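Local coordinates for De novo designed protein Foldit4 (Synthetic construct, PDB 6WI5), which has no assigned biological function, being a protein designed from scratch with two helices packed on a four-stranded antiparallel sheet, at residues V5-R10 against V82-T87. Residues are numbered along the deposited sequence; the frame is centred on the assembly and turned at random.
Sequences VEIRIR and VEVRTT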
loop_
_atom_site.group_PDB
_atom_site.type_symbol
_atom_site.label_atom_id
_atom_site.label_comp_id
_atom_site.label_asym_id
_atom_site.label_seq_id
_atom_site.Cartn_x
_atom_site.Cartn_y
_atom_site.Cartn_z
ATOM N N VAL A 5 -0.017 5.074 -7.747
ATOM C CA VAL A 5 -0.914 4.986 -6.602
ATOM C C VAL A 5 -0.088 5.133 -5.335
ATOM O O VAL A 5 0.936 4.459 -5.174
ATOM C CB VAL A 5 -1.702 3.666 -6.588
ATOM C CG1 VAL A 5 -2.531 3.559 -5.314
ATOM C CG2 VAL A 5 -2.593 3.581 -7.804
ATOM N N GLU A 6 -0.530 6.014 -4.444
ATOM C CA GLU A 6 0.112 6.230 -3.156
ATOM C C GLU A 6 -0.878 5.879 -2.057
ATOM O O GLU A 6 -1.979 6.435 -2.009
ATOM C CB GLU A 6 0.586 7.676 -3.014
ATOM C CG GLU A 6 1.391 8.171 -4.202
ATOM C CD GLU A 6 1.552 9.677 -4.207
ATOM O OE1 GLU A 6 2.392 10.190 -3.439
ATOM O OE2 GLU A 6 0.824 10.347 -4.969
ATOM N N ILE A 7 -0.490 4.952 -1.187
ATOM C CA ILE A 7 -1.346 4.462 -0.114
ATOM C C ILE A 7 -0.717 4.856 1.214
ATOM O O ILE A 7 0.450 4.541 1.469
ATOM C CB ILE A 7 -1.542 2.938 -0.197
ATOM C CG1 ILE A 7 -2.029 2.537 -1.590
ATOM C CG2 ILE A 7 -2.524 2.469 0.865
ATOM C CD1 ILE A 7 -2.174 1.045 -1.773
ATOM N N ARG A 8 -1.486 5.545 2.051
ATOM C CA ARG A 8 -1.041 5.963 3.374
ATOM C C ARG A 8 -1.862 5.218 4.416
ATOM O O ARG A 8 -3.095 5.293 4.405
ATOM C CB ARG A 8 -1.188 7.473 3.555
ATOM C CG ARG A 8 -0.701 7.983 4.903
ATOM C CD ARG A 8 -1.060 9.446 5.096
ATOM N NE ARG A 8 -2.506 9.646 5.153
ATOM C CZ ARG A 8 -3.093 10.836 5.209
ATOM N NH1 ARG A 8 -2.359 11.941 5.212
ATOM N NH2 ARG A 8 -4.415 10.925 5.260
ATOM N N ILE A 9 -1.182 4.507 5.311
ATOM C CA ILE A 9 -1.829 3.674 6.317
ATOM C C ILE A 9 -1.416 4.179 7.691
ATOM O O ILE A 9 -0.222 4.223 8.009
ATOM C CB ILE A 9 -1.458 2.193 6.150
ATOM C CG1 ILE A 9 -1.659 1.758 4.698
ATOM C CG2 ILE A 9 -2.282 1.328 7.096
ATOM C CD1 ILE A 9 -0.614 0.791 4.211
ATOM N N ARG A 10 -2.400 4.553 8.505
ATOM C CA ARG A 10 -2.157 4.953 9.887
ATOM C C ARG A 10 -2.229 3.712 10.768
ATOM O O ARG A 10 -3.292 3.096 10.902
ATOM C CB ARG A 10 -3.163 6.009 10.335
ATOM C CG ARG A 10 -2.813 7.421 9.896
ATOM C CD ARG A 10 -3.829 8.431 10.405
ATOM N NE ARG A 10 -3.185 9.602 10.995
ATOM C CZ ARG A 10 -2.931 9.738 12.293
ATOM N NH1 ARG A 10 -2.342 10.835 12.746
ATOM N NH2 ARG A 10 -3.270 8.774 13.140
ATOM N N VAL A 82 -6.864 4.399 6.071
ATOM C CA VAL A 82 -6.145 4.296 4.807
ATOM C C VAL A 82 -6.589 5.425 3.890
ATOM O O VAL A 82 -7.786 5.718 3.782
ATOM C CB VAL A 82 -6.381 2.929 4.129
ATOM C CG1 VAL A 82 -5.581 2.831 2.841
ATOM C CG2 VAL A 82 -6.023 1.795 5.074
ATOM N N GLU A 83 -5.624 6.061 3.230
ATOM C CA GLU A 83 -5.894 7.073 2.218
ATOM C C GLU A 83 -5.191 6.661 0.934
ATOM O O GLU A 83 -4.008 6.305 0.959
ATOM C CB GLU A 83 -5.415 8.457 2.665
ATOM C CG GLU A 83 -5.846 9.589 1.739
ATOM C CD GLU A 83 -5.259 10.932 2.133
ATOM O OE1 GLU A 83 -4.020 11.080 2.083
ATOM O OE2 GLU A 83 -6.039 11.838 2.498
ATOM N N VAL A 84 -5.916 6.702 -0.181
ATOM C CA VAL A 84 -5.407 6.251 -1.471
ATOM C C VAL A 84 -5.419 7.428 -2.434
ATOM O O VAL A 84 -6.449 8.092 -2.598
ATOM C CB VAL A 84 -6.237 5.082 -2.031
ATOM C CG1 VAL A 84 -5.696 4.649 -3.387
ATOM C CG2 VAL A 84 -6.236 3.917 -1.053
ATOM N N ARG A 85 -4.278 7.676 -3.073
ATOM C CA ARG A 85 -4.142 8.738 -4.063
ATOM C C ARG A 85 -3.651 8.119 -5.362
ATOM O O ARG A 85 -2.587 7.494 -5.389
ATOM C CB ARG A 85 -3.178 9.825 -3.581
ATOM C CG ARG A 85 -3.187 11.071 -4.444
ATOM C CD ARG A 85 -2.505 12.235 -3.749
ATOM N NE ARG A 85 -1.060 12.057 -3.659
ATOM C CZ ARG A 85 -0.228 12.964 -3.157
ATOM N NH1 ARG A 85 1.075 12.721 -3.114
ATOM N NH2 ARG A 85 -0.699 14.116 -2.699
ATOM N N THR A 86 -4.425 8.289 -6.430
ATOM C CA THR A 86 -4.134 7.689 -7.726
ATOM C C THR A 86 -3.940 8.790 -8.758
ATOM O O THR A 86 -4.793 9.671 -8.893
ATOM C CB THR A 86 -5.263 6.754 -8.167
ATOM O OG1 THR A 86 -5.491 5.768 -7.153
ATOM C CG2 THR A 86 -4.901 6.064 -9.473
ATOM N N THR A 87 -2.829 8.733 -9.488
ATOM C CA THR A 87 -2.491 9.747 -10.479
ATOM C C THR A 87 -2.412 9.104 -11.855
ATOM O O THR A 87 -1.677 8.130 -12.047
ATOM C CB THR A 87 -1.164 10.431 -10.142
ATOM O OG1 THR A 87 -1.230 10.986 -8.822
ATOM C CG2 THR A 87 -0.865 11.541 -11.143
HETATM O O HOH W 1 -0.715 9.356 -6.899
#
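Glu6 and Arg85 face each other as a hydrogen-bonded antiparallel pair, and both backbone groups of each are used up: Glu6 N gives its hydrogen to Arg85 O at 2.7 Å, and Arg85 N returns one to Glu6 O at 2.8 Å. Arg8 and Glu83 repeat the exchange two residues on. At the non-hydrogen-bonded positions between and beside these pairs, the alpha carbons of Val5, Ile7, Val82 and Val84 send C-H groups toward the same carbonyl oxygens, a second, weaker claim on each. Arg85, bent at chi3 (71°), lays its guanidinium edge against the Glu6 carboxylate. Arg85 NH1 reaches Glu6 OE1 on its syn side at 2.9 Å, whereas Arg85 NE meets Glu6 OE2 at 2.9 Å from well above the carboxylate plane, the two groups being turned 46° apart. A water 2.7 Å from Glu6 OE2 bridges it to Thr87 OG1. Were Glu6 an alanine, Arg85 would probably lose the carboxylate that pairs its charge and fixes its rotation, and the water one partner. In this ferredoxin-like fold strand 81-87 lies at a sheet edge and 3-11 inside, its Val5, Ile7 and Ile9 hydrogen-bonding by backbone to strand 47-56. Arg8 treats its glutamate differently: Glu83 OE1 sits over the guanidinium face, 3.2 Å from Arg8 NH2, planes stacked and no N-H aimed at it, so charge alone holds them. Beta-branched residues, which favour extended backbone, suit the opposite face, where Val5, Ile7 and Ile9 are buried beneath the helices: Ile7 CG2 packs on Val82 CG1 (3.7 Å) and Val5 CG1 on Val84 CG1 (3.9 Å).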